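Local structure of 39 kDa initiator binding protein (Trichomonas vaginalis, 1Q89) at residues Phe67-Gln72 / Thr110-Ile115; Met85-Glu90 / Phe131-Glu136; Asp144-Trp149 / Leu158-Pro163; Ile166-Asn171 / Met183-Glu188. The protein probably recognises the initiator element of core promoters in transcription initiation, this chain being its C-terminal part. All blocks are in the same frame, centred on the assembly; numbering follows the deposited sequence.

Contact 1 of 4, residues Phe67-Gln72 / Thr110-Ile115; sequences FKQPEQ and TIMLKI
Met-112, in the first turn of helix 111-122, packs among Phe-67, Gln-69 and Gln-72, where helix 56-67 ends and runs into a loop. Its chain bends at chi2 (51°) and again at chi3 (90°), and Met-112 CE comes to rest 3.5 Å from Phe-67 O. Its CG meets the amide of Gln-72, with Gln-72 OE1 at 3.2 Å from Met-112 CG, and these two side chains cross at about a right angle. Phe-67 adds an apolar contact, its CB 3.7 Å from Ile-111 CG2. The Phe-67 side chain also packs on Ile-42, Leu-46, Phe-101 and Tyr-108. Gln-69 lies nearer the surface. Gln-69 and Met-112 run antiparallel past one another, Gln-69 CG 4.0 Å from Met-112 CB.

Several polar groups of the loop bond within it. Gln-69 N donates to Gln-72 OE1 (3.1 Å), in the amide plane on a lone pair. Lys-68 NZ donates to Gln-69 O and to Gln-72 O. Gln-72 NE2 bonds Asn-76 OD1 on the next helix, so both ends of the amide are held. The loop is therefore tied largely by its own bonds. Carbons of Met-112 and Ile-111 meet it by van der Waals contact, on carbons of Phe-67 and Gln-69 and on oxygens of Phe-67 and Gln-72.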
loop_
_atom_site.group_PDB
_atom_site.type_symbol
_atom_site.label_atom_id
_atom_site.label_comp_id
_atom_site.label_asym_id
_atom_site.label_seq_id
_atom_site.Cartn_x
_atom_site.Cartn_y
_atom_site.Cartn_z
ATOM N N PHE A 67 12.003 -1.203 -9.706
ATOM C CA PHE A 67 11.690 -1.397 -8.300
ATOM C C PHE A 67 11.935 -2.818 -7.806
ATOM O O PHE A 67 11.797 -3.084 -6.614
ATOM C CB PHE A 67 10.218 -1.058 -8.018
ATOM C CG PHE A 67 9.828 0.352 -8.364
ATOM C CD1 PHE A 67 10.665 1.418 -8.069
ATOM C CD2 PHE A 67 8.606 0.616 -8.971
ATOM C CE1 PHE A 67 10.285 2.729 -8.380
ATOM C CE2 PHE A 67 8.225 1.919 -9.281
ATOM C CZ PHE A 67 9.064 2.974 -8.987
ATOM N N LYS A 68 12.266 -3.752 -8.690
ATOM C CA LYS A 68 12.478 -5.126 -8.221
ATOM C C LYS A 68 13.739 -5.263 -7.370
ATOM O O LYS A 68 14.592 -4.380 -7.347
ATOM C CB LYS A 68 12.506 -6.122 -9.398
ATOM C CG LYS A 68 13.783 -6.148 -10.208
ATOM C CD LYS A 68 13.750 -7.267 -11.244
ATOM C CE LYS A 68 15.161 -7.753 -11.561
ATOM N NZ LYS A 68 15.793 -8.363 -10.347
ATOM N N GLN A 69 13.824 -6.368 -6.644
ATOM C CA GLN A 69 14.962 -6.637 -5.783
ATOM C C GLN A 69 15.999 -7.407 -6.575
ATOM O O GLN A 69 15.682 -8.008 -7.608
ATOM C CB GLN A 69 14.527 -7.461 -4.577
ATOM C CG GLN A 69 13.756 -6.687 -3.543
ATOM C CD GLN A 69 14.648 -5.831 -2.686
ATOM O OE1 GLN A 69 14.245 -4.774 -2.234
ATOM N NE2 GLN A 69 15.861 -6.293 -2.442
ATOM N N PRO A 70 17.252 -7.417 -6.093
ATOM C CA PRO A 70 18.364 -8.110 -6.744
ATOM C C PRO A 70 17.967 -9.508 -7.187
ATOM O O PRO A 70 17.989 -9.821 -8.384
ATOM C CB PRO A 70 19.431 -8.133 -5.661
ATOM C CG PRO A 70 19.172 -6.865 -4.918
ATOM C CD PRO A 70 17.675 -6.847 -4.802
ATOM N N GLU A 71 17.601 -10.351 -6.224
ATOM C CA GLU A 71 17.202 -11.724 -6.535
ATOM C C GLU A 71 15.713 -11.913 -6.769
ATOM O O GLU A 71 15.154 -12.929 -6.359
ATOM C CB GLU A 71 17.627 -12.693 -5.423
ATOM C CG GLU A 71 19.055 -13.213 -5.501
ATOM C CD GLU A 71 20.053 -12.237 -4.925
ATOM O OE1 GLU A 71 19.905 -11.873 -3.731
ATOM O OE2 GLU A 71 20.988 -11.840 -5.661
ATOM N N GLN A 72 15.057 -10.962 -7.420
ATOM C CA GLN A 72 13.633 -11.131 -7.674
ATOM C C GLN A 72 13.356 -11.240 -9.159
ATOM O O GLN A 72 13.780 -10.389 -9.942
ATOM C CB GLN A 72 12.822 -9.978 -7.086
ATOM C CG GLN A 72 11.382 -9.932 -7.573
ATOM C CD GLN A 72 10.568 -8.889 -6.854
ATOM O OE1 GLN A 72 11.089 -7.870 -6.430
ATOM N NE2 GLN A 72 9.278 -9.134 -6.724
ATOM N N THR A 110 12.896 0.447 -0.832
ATOM C CA THR A 110 12.397 -0.707 -0.111
ATOM C C THR A 110 10.933 -0.950 -0.451
ATOM O O THR A 110 10.212 -1.595 0.313
ATOM C CB THR A 110 12.500 -0.469 1.394
ATOM O OG1 THR A 110 11.822 0.753 1.724
ATOM C CG2 THR A 110 13.954 -0.354 1.816
ATOM N N ILE A 111 10.495 -0.452 -1.600
ATOM C CA ILE A 111 9.105 -0.592 -1.965
ATOM C C ILE A 111 8.641 -2.016 -1.928
ATOM O O ILE A 111 7.537 -2.304 -1.472
ATOM C CB ILE A 111 8.810 -0.002 -3.344
ATOM C CG1 ILE A 111 7.296 0.018 -3.549
ATOM C CG2 ILE A 111 9.442 -0.850 -4.440
ATOM C CD1 ILE A 111 6.837 0.959 -4.608
ATOM N N MET A 112 9.491 -2.915 -2.394
ATOM C CA MET A 112 9.148 -4.326 -2.426
ATOM C C MET A 112 9.114 -4.940 -1.021
ATOM O O MET A 112 8.430 -5.933 -0.803
ATOM C CB MET A 112 10.139 -5.055 -3.343
ATOM C CG MET A 112 9.515 -6.127 -4.209
ATOM S SD MET A 112 8.082 -5.571 -5.137
ATOM C CE MET A 112 8.843 -5.009 -6.595
ATOM N N LEU A 113 9.838 -4.349 -0.069
ATOM C CA LEU A 113 9.827 -4.866 1.307
ATOM C C LEU A 113 8.542 -4.471 2.017
ATOM O O LEU A 113 7.979 -5.257 2.766
ATOM C CB LEU A 113 11.000 -4.345 2.141
ATOM C CG LEU A 113 12.433 -4.628 1.710
ATOM C CD1 LEU A 113 13.352 -4.229 2.833
ATOM C CD2 LEU A 113 12.596 -6.073 1.378
ATOM N N LYS A 114 8.078 -3.251 1.789
ATOM C CA LYS A 114 6.855 -2.815 2.433
ATOM C C LYS A 114 5.661 -3.559 1.878
ATOM O O LYS A 114 4.712 -3.830 2.602
ATOM C CB LYS A 114 6.672 -1.308 2.274
ATOM C CG LYS A 114 7.744 -0.491 2.982
ATOM C CD LYS A 114 7.304 0.937 3.097
ATOM C CE LYS A 114 8.304 1.789 3.827
ATOM N NZ LYS A 114 7.831 3.203 3.822
ATOM N N ILE A 115 5.704 -3.900 0.597
ATOM C CA ILE A 115 4.589 -4.615 -0.021
ATOM C C ILE A 115 4.554 -6.026 0.523
ATOM O O ILE A 115 3.494 -6.567 0.805
ATOM C CB ILE A 115 4.740 -4.684 -1.566
ATOM C CG1 ILE A 115 4.493 -3.292 -2.179
ATOM C CG2 ILE A 115 3.811 -5.735 -2.130
ATOM C CD1 ILE A 115 4.859 -3.186 -3.616
#

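Contact 2 of 4, residues Met85-Glu90 / Phe131-Glu136; sequences MAPQEE and FDPQAE
Phe-131 begins the contact by setting its CB 3.8 Å from Ala-86 CB. The backbone takes part too, because the Ala-86 methyl lies alongside the Phe-131 C=O bond. With CG anti to the carbonyl carbon (chi1 -70°), the ring leads off from Ala-86 and packs on Phe-105 and Phe-150. Asp-132 is where the two backbones come nearest, its CA 4.5 Å from Ala-86 CA. Its backbone N lies 3.5 Å from Ala-86 CB, in van der Waals contact, while its carboxylate stays at the surface. Glu-89 OE2 is 6.1 Å from Asp-132 OD2, and two like charges at this distance would probably repel mildly. Pro-133 closes the contact. Its CD lies 3.5 Å from Ala-86 CB, and its CG lies 3.6 Å from Pro-87 CG. The two proline rings cross obliquely, and Pro-133 also touches Gln-152. Farther on, Ala-135 and Glu-136 turn to Trp-149 of the sheet.

The opposing loop is shaped by a type I turn from Pro-87 to Glu-90. Pro-87 O accepts from Arg-56 NE, which ties this loop to helix 56-67. The two loops thus meet at the surface through the Ala-86 methyl, packed on Phe-131 and Pro-133, and through two proline rings. Polar bonds hold the first loop to its own surroundings, and the junction itself rests on van der Waals packing of small groups.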
loop_
_atom_site.group_PDB
_atom_site.type_symbol
_atom_site.label_atom_id
_atom_site.label_comp_id
_atom_site.label_asym_id
_atom_site.label_seq_id
_atom_site.Cartn_x
_atom_site.Cartn_y
_atom_site.Cartn_z
ATOM N N MET A 85 -1.790 -2.134 -9.155
ATOM C CA MET A 85 -2.259 -1.072 -10.045
ATOM C C MET A 85 -3.745 -1.258 -10.365
ATOM O O MET A 85 -4.204 -0.940 -11.460
ATOM C CB MET A 85 -1.453 -1.087 -11.341
ATOM C CG MET A 85 -0.918 0.269 -11.742
ATOM S SD MET A 85 0.397 0.844 -10.635
ATOM C CE MET A 85 1.594 1.373 -11.805
ATOM N N ALA A 86 -4.465 -1.777 -9.375
ATOM C CA ALA A 86 -5.897 -2.077 -9.407
ATOM C C ALA A 86 -6.608 -2.228 -10.750
ATOM O O ALA A 86 -6.816 -3.355 -11.205
ATOM C CB ALA A 86 -6.655 -1.093 -8.519
ATOM N N PRO A 87 -7.007 -1.119 -11.402
ATOM C CA PRO A 87 -7.693 -1.309 -12.685
ATOM C C PRO A 87 -6.880 -2.157 -13.678
ATOM O O PRO A 87 -5.908 -1.686 -14.271
ATOM C CB PRO A 87 -7.921 0.124 -13.158
ATOM C CG PRO A 87 -8.021 0.897 -11.877
ATOM C CD PRO A 87 -6.873 0.316 -11.097
ATOM N N GLN A 88 -7.292 -3.410 -13.843
ATOM C CA GLN A 88 -6.627 -4.344 -14.747
ATOM C C GLN A 88 -7.027 -4.061 -16.184
ATOM O O GLN A 88 -6.385 -4.531 -17.124
ATOM C CB GLN A 88 -7.019 -5.785 -14.402
ATOM C CG GLN A 88 -6.591 -6.249 -13.022
ATOM C CD GLN A 88 -5.089 -6.155 -12.828
ATOM O OE1 GLN A 88 -4.312 -6.637 -13.659
ATOM N NE2 GLN A 88 -4.671 -5.542 -11.725
ATOM N N GLU A 89 -8.106 -3.302 -16.341
ATOM C CA GLU A 89 -8.623 -2.950 -17.658
ATOM C C GLU A 89 -8.472 -1.468 -17.988
ATOM O O GLU A 89 -9.125 -0.967 -18.898
ATOM C CB GLU A 89 -10.099 -3.360 -17.772
ATOM C CG GLU A 89 -10.943 -3.054 -16.536
ATOM C CD GLU A 89 -10.943 -1.578 -16.156
ATOM O OE1 GLU A 89 -11.500 -0.752 -16.914
ATOM O OE2 GLU A 89 -10.380 -1.246 -15.091
ATOM N N GLU A 90 -7.616 -0.767 -17.256
ATOM C CA GLU A 90 -7.401 0.653 -17.513
ATOM C C GLU A 90 -6.175 0.821 -18.410
ATOM O O GLU A 90 -5.036 0.682 -17.960
ATOM C CB GLU A 90 -7.206 1.392 -16.196
ATOM C CG GLU A 90 -7.062 2.881 -16.340
ATOM C CD GLU A 90 -7.105 3.578 -15.009
ATOM O OE1 GLU A 90 -8.161 3.477 -14.341
ATOM O OE2 GLU A 90 -6.092 4.214 -14.625
ATOM N N PHE A 131 -7.274 -3.373 -3.906
ATOM C CA PHE A 131 -6.770 -2.178 -4.549
ATOM C C PHE A 131 -7.759 -1.597 -5.541
ATOM O O PHE A 131 -7.714 -0.404 -5.847
ATOM C CB PHE A 131 -5.446 -2.484 -5.241
ATOM C CG PHE A 131 -4.327 -2.741 -4.287
ATOM C CD1 PHE A 131 -3.691 -1.687 -3.647
ATOM C CD2 PHE A 131 -3.925 -4.040 -4.004
ATOM C CE1 PHE A 131 -2.678 -1.925 -2.734
ATOM C CE2 PHE A 131 -2.915 -4.292 -3.093
ATOM C CZ PHE A 131 -2.289 -3.235 -2.460
ATOM N N ASP A 132 -8.658 -2.435 -6.042
ATOM C CA ASP A 132 -9.650 -1.977 -7.008
ATOM C C ASP A 132 -10.368 -0.715 -6.527
ATOM O O ASP A 132 -10.895 -0.679 -5.412
ATOM C CB ASP A 132 -10.656 -3.103 -7.290
ATOM C CG ASP A 132 -11.859 -2.631 -8.085
ATOM O OD1 ASP A 132 -12.821 -2.133 -7.458
ATOM O OD2 ASP A 132 -11.839 -2.749 -9.332
ATOM N N PRO A 133 -10.374 0.348 -7.356
ATOM C CA PRO A 133 -11.038 1.599 -6.983
ATOM C C PRO A 133 -12.483 1.317 -6.596
ATOM O O PRO A 133 -13.008 0.235 -6.863
ATOM C CB PRO A 133 -10.934 2.436 -8.253
ATOM C CG PRO A 133 -9.657 1.983 -8.837
ATOM C CD PRO A 133 -9.739 0.481 -8.679
ATOM N N GLN A 134 -13.133 2.289 -5.972
ATOM C CA GLN A 134 -14.511 2.094 -5.556
ATOM C C GLN A 134 -14.559 0.943 -4.554
ATOM O O GLN A 134 -15.609 0.338 -4.341
ATOM C CB GLN A 134 -15.403 1.771 -6.767
ATOM C CG GLN A 134 -16.299 2.919 -7.239
ATOM C CD GLN A 134 -15.541 4.034 -7.947
ATOM O OE1 GLN A 134 -16.100 5.101 -8.217
ATOM N NE2 GLN A 134 -14.270 3.792 -8.260
ATOM N N ALA A 135 -13.414 0.638 -3.949
ATOM C CA ALA A 135 -13.334 -0.434 -2.960
ATOM C C ALA A 135 -14.099 0.001 -1.718
ATOM O O ALA A 135 -14.452 -0.816 -0.866
ATOM C CB ALA A 135 -11.875 -0.724 -2.606
ATOM N N GLU A 136 -14.348 1.304 -1.630
ATOM C CA GLU A 136 -15.079 1.880 -0.514
ATOM C C GLU A 136 -16.585 1.742 -0.733
ATOM O O GLU A 136 -17.320 1.419 0.194
ATOM C CB GLU A 136 -14.705 3.353 -0.351
ATOM C CG GLU A 136 -15.397 4.049 0.805
ATOM C CD GLU A 136 -15.049 5.518 0.880
ATOM O OE1 GLU A 136 -15.583 6.212 1.770
ATOM O OE2 GLU A 136 -14.239 5.979 0.048
#

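Contact 3 of 4, residues Asp144-Trp149 / Leu158-Pro163; sequences DSISGW and LILKTP
Trp-149 places CG between its backbone N and carbonyl carbon (chi1 67°), and chi2 of 90° lays the indole across Ile-159 and Lys-161. Ile-159 answers with CG2 anti to its backbone N, which sets that methyl 3.7 Å from Trp-149 CZ2. The two residues face each other in an antiparallel beta hairpin of strands 147-150 and 157-162, the first two of a five-stranded sheet. The N-to-C directions of segments 147-149 and 158-162 differ by 173°, so they are nearly antiparallel.

Two hydrogen-bonded pairs frame the hairpin. Ser-147 N donates to Lys-161 O (3.2 Å), and Lys-161 N returns a bond to Ser-147 O (2.8 Å). Trp-149 N donates to Ile-159 O (3.2 Å), and Ile-159 N returns one to Trp-149 O (2.9 Å). Gly-148 and Leu-160 form the non-hydrogen-bonded pair between them. The backbone of Gly-148 bonds instead to Trp-128 and Thr-130.

Each face has its own packing. Trp-149, Ile-159 and Lys-161 share one, where Lys-161 CB meets the indole at Trp-149 CZ3 (3.9 Å) and Ala-139 touches the same tryptophan. On the other, Leu-160 lies beside Ile-146, Leu-160 CD2 to Ile-146 CG2 4.0 Å. Leu-158 and Leu-160 then reach helix 193-199 through Trp-193 and Phe-197. The carbonyl of Ile-159 has a second neighbour besides Trp-149 N: its O sits 3.9 Å above one face of the indole, displaced from the ring centre.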
loop_
_atom_site.group_PDB
_atom_site.type_symbol
_atom_site.label_atom_id
_atom_site.label_comp_id
_atom_site.label_asym_id
_atom_site.label_seq_id
_atom_site.Cartn_x
_atom_site.Cartn_y
_atom_site.Cartn_z
ATOM N N ASP A 144 -20.522 -7.694 8.807
ATOM C CA ASP A 144 -19.638 -8.531 9.610
ATOM C C ASP A 144 -18.520 -9.140 8.773
ATOM O O ASP A 144 -18.331 -10.358 8.759
ATOM C CB ASP A 144 -20.418 -9.654 10.289
ATOM C CG ASP A 144 -19.591 -10.379 11.338
ATOM O OD1 ASP A 144 -19.340 -9.781 12.407
ATOM O OD2 ASP A 144 -19.181 -11.534 11.085
ATOM N N SER A 145 -17.778 -8.281 8.083
ATOM C CA SER A 145 -16.670 -8.717 7.245
ATOM C C SER A 145 -15.484 -7.768 7.406
ATOM O O SER A 145 -15.628 -6.647 7.896
ATOM C CB SER A 145 -17.110 -8.763 5.781
ATOM O OG SER A 145 -17.642 -7.513 5.379
ATOM N N ILE A 146 -14.310 -8.232 6.996
ATOM C CA ILE A 146 -13.098 -7.434 7.086
ATOM C C ILE A 146 -12.703 -6.938 5.693
ATOM O O ILE A 146 -12.696 -7.702 4.729
ATOM C CB ILE A 146 -11.937 -8.268 7.686
ATOM C CG1 ILE A 146 -12.381 -8.902 9.003
ATOM C CG2 ILE A 146 -10.725 -7.383 7.939
ATOM C CD1 ILE A 146 -11.336 -9.807 9.622
ATOM N N SER A 147 -12.384 -5.651 5.592
ATOM C CA SER A 147 -11.989 -5.065 4.319
ATOM C C SER A 147 -10.978 -3.951 4.554
ATOM O O SER A 147 -11.187 -3.079 5.393
ATOM C CB SER A 147 -13.217 -4.511 3.589
ATOM O OG SER A 147 -12.932 -4.216 2.232
ATOM N N GLY A 148 -9.875 -3.994 3.813
ATOM C CA GLY A 148 -8.846 -2.981 3.955
ATOM C C GLY A 148 -8.480 -2.427 2.600
ATOM O O GLY A 148 -8.212 -3.183 1.667
ATOM N N TRP A 149 -8.481 -1.107 2.482
ATOM C CA TRP A 149 -8.149 -0.452 1.221
ATOM C C TRP A 149 -7.441 0.867 1.516
ATOM O O TRP A 149 -7.516 1.387 2.629
ATOM C CB TRP A 149 -9.432 -0.196 0.413
ATOM C CG TRP A 149 -10.361 0.820 1.043
ATOM C CD1 TRP A 149 -10.361 2.167 0.835
ATOM C CD2 TRP A 149 -11.366 0.568 2.040
ATOM N NE1 TRP A 149 -11.299 2.773 1.641
ATOM C CE2 TRP A 149 -11.929 1.817 2.388
ATOM C CE3 TRP A 149 -11.842 -0.590 2.669
ATOM C CZ2 TRP A 149 -12.946 1.937 3.348
ATOM C CZ3 TRP A 149 -12.850 -0.466 3.620
ATOM C CH2 TRP A 149 -13.392 0.788 3.948
ATOM N N LEU A 158 -4.108 3.744 4.977
ATOM C CA LEU A 158 -4.858 2.501 4.878
ATOM C C LEU A 158 -6.033 2.463 5.856
ATOM O O LEU A 158 -5.847 2.439 7.075
ATOM C CB LEU A 158 -3.951 1.311 5.165
ATOM C CG LEU A 158 -4.697 -0.018 5.312
ATOM C CD1 LEU A 158 -5.086 -0.562 3.955
ATOM C CD2 LEU A 158 -3.813 -1.009 6.034
ATOM N N ILE A 159 -7.244 2.451 5.310
ATOM C CA ILE A 159 -8.456 2.389 6.120
ATOM C C ILE A 159 -8.826 0.921 6.298
ATOM O O ILE A 159 -9.001 0.195 5.318
ATOM C CB ILE A 159 -9.619 3.122 5.436
ATOM C CG1 ILE A 159 -9.282 4.612 5.318
ATOM C CG2 ILE A 159 -10.894 2.926 6.229
ATOM C CD1 ILE A 159 -10.350 5.417 4.605
ATOM N N LEU A 160 -8.924 0.485 7.550
ATOM C CA LEU A 160 -9.267 -0.901 7.853
ATOM C C LEU A 160 -10.664 -0.980 8.444
ATOM O O LEU A 160 -10.975 -0.298 9.418
ATOM C CB LEU A 160 -8.258 -1.501 8.835
ATOM C CG LEU A 160 -7.691 -2.867 8.438
ATOM C CD1 LEU A 160 -6.748 -3.366 9.524
ATOM C CD2 LEU A 160 -8.829 -3.846 8.218
ATOM N N LYS A 161 -11.500 -1.818 7.842
ATOM C CA LYS A 161 -12.880 -2.005 8.281
ATOM C C LYS A 161 -12.977 -3.342 9.019
ATOM O O LYS A 161 -13.136 -4.396 8.404
ATOM C CB LYS A 161 -13.800 -2.005 7.056
ATOM C CG LYS A 161 -15.166 -1.362 7.253
ATOM C CD LYS A 161 -16.086 -2.217 8.105
ATOM C CE LYS A 161 -17.447 -1.561 8.233
ATOM N NZ LYS A 161 -18.022 -1.241 6.892
ATOM N N THR A 162 -12.869 -3.288 10.342
ATOM C CA THR A 162 -12.937 -4.488 11.163
ATOM C C THR A 162 -14.282 -4.523 11.875
ATOM O O THR A 162 -14.941 -3.491 12.010
ATOM C CB THR A 162 -11.842 -4.496 12.228
ATOM O OG1 THR A 162 -12.183 -3.567 13.262
ATOM C CG2 THR A 162 -10.506 -4.095 11.615
ATOM N N PRO A 163 -14.703 -5.711 12.349
ATOM C CA PRO A 163 -15.980 -5.872 13.053
ATOM C C PRO A 163 -16.120 -4.905 14.233
ATOM O O PRO A 163 -17.229 -4.489 14.574
ATOM C CB PRO A 163 -15.938 -7.331 13.499
ATOM C CG PRO A 163 -15.138 -7.994 12.401
ATOM C CD PRO A 163 -14.012 -7.010 12.210
#

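Contact 4 of 4, residues Ile166-Asn171 / Met183-Glu188; sequences IRKIWN and MDENGE
Asp-184, paired with Ile-169 across an antiparallel hairpin, has its OD2 gripped by two backbone N-H groups. Glu-188 N donates to Asp-184 OD2 at 2.8 Å on the syn side, and Gly-187 N adds a weak bond. The two bonds to OD2 close the end of the type I turn from Asp-184 to Gly-187; OD1 links it to Tyr-190 OH.

Between the strands, Trp-170 N donates to Met-183 O (2.9 Å), from above the carbonyl plane. That oxygen also lies in plane at the indole edge, 3.6 Å from Trp-170 CE3. The far side of the indole bonds through NE1 to Glu-154. A weak bond runs from Glu-185 N to Lys-168 O. With CG1 anti to the backbone N (chi1 167°) and chi2 near 66°, Ile-169 brings CD1 against the backbone of Met-183. Glu-185 OE2 packs 3.5 Å from Lys-168 CB, yet Lys-168 NZ stays 6.3 Å from Glu-185 OE2. Any attraction between the charges is probably weak and at a distance, and backbone bonding and packing join the strands.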
loop_
_atom_site.group_PDB
_atom_site.type_symbol
_atom_site.label_atom_id
_atom_site.label_comp_id
_atom_site.label_asym_id
_atom_site.label_seq_id
_atom_site.Cartn_x
_atom_site.Cartn_y
_atom_site.Cartn_z
ATOM N N ILE A 166 -13.476 1.009 12.631
ATOM C CA ILE A 166 -12.564 1.403 11.566
ATOM C C ILE A 166 -11.253 1.914 12.136
ATOM O O ILE A 166 -11.240 2.794 12.997
ATOM C CB ILE A 166 -13.152 2.532 10.703
ATOM C CG1 ILE A 166 -14.558 2.164 10.246
ATOM C CG2 ILE A 166 -12.260 2.777 9.509
ATOM C CD1 ILE A 166 -14.632 0.831 9.531
ATOM N N ARG A 167 -10.146 1.366 11.655
ATOM C CA ARG A 167 -8.844 1.813 12.113
ATOM C C ARG A 167 -8.193 2.622 10.999
ATOM O O ARG A 167 -8.613 2.553 9.844
ATOM C CB ARG A 167 -7.944 0.621 12.442
ATOM C CG ARG A 167 -8.390 -0.275 13.581
ATOM C CD ARG A 167 -7.195 -0.599 14.482
ATOM N NE ARG A 167 -7.284 -1.915 15.114
ATOM C CZ ARG A 167 -7.172 -3.067 14.458
ATOM N NH1 ARG A 167 -6.966 -3.068 13.149
ATOM N NH2 ARG A 167 -7.263 -4.219 15.108
ATOM N N LYS A 168 -7.178 3.401 11.350
ATOM C CA LYS A 168 -6.440 4.181 10.368
ATOM C C LYS A 168 -4.956 4.047 10.649
ATOM O O LYS A 168 -4.505 4.236 11.777
ATOM C CB LYS A 168 -6.835 5.648 10.409
ATOM C CG LYS A 168 -8.076 5.944 9.633
ATOM C CD LYS A 168 -8.146 7.417 9.295
ATOM C CE LYS A 168 -9.340 7.712 8.407
ATOM N NZ LYS A 168 -9.245 9.098 7.886
ATOM N N ILE A 169 -4.196 3.705 9.623
ATOM C CA ILE A 169 -2.763 3.549 9.776
ATOM C C ILE A 169 -2.049 4.179 8.551
ATOM O O ILE A 169 -2.330 3.850 7.398
ATOM C CB ILE A 169 -2.437 2.026 10.012
ATOM C CG1 ILE A 169 -0.939 1.766 9.870
ATOM C CG2 ILE A 169 -3.295 1.152 9.097
ATOM C CD1 ILE A 169 -0.120 2.432 10.922
ATOM N N TRP A 170 -1.146 5.114 8.837
ATOM C CA TRP A 170 -0.397 5.860 7.834
ATOM C C TRP A 170 1.007 5.361 7.514
ATOM O O TRP A 170 1.814 5.130 8.417
ATOM C CB TRP A 170 -0.280 7.318 8.281
ATOM C CG TRP A 170 -1.444 8.155 7.901
ATOM C CD1 TRP A 170 -1.687 8.705 6.679
ATOM C CD2 TRP A 170 -2.575 8.475 8.719
ATOM N NE1 TRP A 170 -2.904 9.342 6.678
ATOM C CE2 TRP A 170 -3.473 9.214 7.916
ATOM C CE3 TRP A 170 -2.919 8.203 10.049
ATOM C CZ2 TRP A 170 -4.702 9.685 8.404
ATOM C CZ3 TRP A 170 -4.135 8.670 10.533
ATOM C CH2 TRP A 170 -5.013 9.401 9.712
ATOM N N ASN A 171 1.300 5.216 6.224
ATOM C CA ASN A 171 2.629 4.807 5.774
ATOM C C ASN A 171 3.462 6.077 5.612
ATOM O O ASN A 171 2.966 7.070 5.095
ATOM C CB ASN A 171 2.548 4.099 4.417
ATOM C CG ASN A 171 3.903 3.990 3.727
ATOM O OD1 ASN A 171 4.871 3.481 4.292
ATOM N ND2 ASN A 171 3.973 4.464 2.495
ATOM N N MET A 183 2.277 4.690 11.381
ATOM C CA MET A 183 1.836 5.643 12.378
ATOM C C MET A 183 0.329 5.701 12.394
ATOM O O MET A 183 -0.284 6.187 11.442
ATOM C CB MET A 183 2.407 7.017 12.059
ATOM C CG MET A 183 1.906 8.112 12.957
ATOM S SD MET A 183 3.007 9.547 12.951
ATOM C CE MET A 183 2.931 9.997 11.186
ATOM N N ASP A 184 -0.273 5.200 13.469
ATOM C CA ASP A 184 -1.730 5.203 13.571
ATOM C C ASP A 184 -2.302 6.536 14.025
ATOM O O ASP A 184 -1.565 7.485 14.282
ATOM C CB ASP A 184 -2.224 4.064 14.487
ATOM C CG ASP A 184 -1.667 4.142 15.902
ATOM O OD1 ASP A 184 -1.830 3.148 16.648
ATOM O OD2 ASP A 184 -1.084 5.184 16.269
ATOM N N GLU A 185 -3.625 6.601 14.106
ATOM C CA GLU A 185 -4.311 7.820 14.510
ATOM C C GLU A 185 -3.882 8.316 15.880
ATOM O O GLU A 185 -3.797 9.525 16.113
ATOM C CB GLU A 185 -5.826 7.606 14.476
ATOM C CG GLU A 185 -6.274 6.293 15.081
ATOM C CD GLU A 185 -7.501 5.746 14.389
ATOM O OE1 GLU A 185 -7.892 4.594 14.680
ATOM O OE2 GLU A 185 -8.078 6.470 13.547
ATOM N N ASN A 186 -3.602 7.386 16.785
ATOM C CA ASN A 186 -3.172 7.755 18.130
ATOM C C ASN A 186 -1.777 8.396 18.124
ATOM O O ASN A 186 -1.434 9.158 19.029
ATOM C CB ASN A 186 -3.194 6.527 19.051
ATOM C CG ASN A 186 -4.594 5.943 19.214
ATOM O OD1 ASN A 186 -5.184 5.427 18.263
ATOM N ND2 ASN A 186 -5.131 6.027 20.427
ATOM N N GLY A 187 -0.984 8.096 17.097
ATOM C CA GLY A 187 0.350 8.664 17.003
ATOM C C GLY A 187 1.453 7.660 17.259
ATOM O O GLY A 187 2.631 8.004 17.212
ATOM N N GLU A 188 1.070 6.417 17.537
ATOM C CA GLU A 188 2.030 5.348 17.797
ATOM C C GLU A 188 2.718 4.940 16.503
ATOM O O GLU A 188 2.068 4.787 15.467
ATOM C CB GLU A 188 1.325 4.120 18.380
ATOM C CG GLU A 188 0.446 4.407 19.582
ATOM C CD GLU A 188 -0.054 3.143 20.272
ATOM O OE1 GLU A 188 -0.913 3.268 21.173
ATOM O OE2 GLU A 188 0.411 2.030 19.932
#

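In the fold
Contacts 3 and 4 belong to one five-stranded antiparallel sheet. Backbone bonds between strands 157-162 and 165-171 join them, as from Arg-167 N to Leu-160 O. Backbone hydrogen bonds carry both, though contact 4 runs out into a type I turn. Contact 1 packs a loop on a helix; contact 2 packs loop on loop. In both, van der Waals packing does most of the work. Contacts 1, 3 and 4 are partly buried, and contact 2 lies at the surface. Lys-114 of contact 1 bonds Asn-171 of contact 4, and Ala-135 and Glu-136 of contact 2 pack on Trp-149 of contact 3. Contacts 1 and 3 stand on opposite sides of the chain's centre, about 26 Å apart between centres.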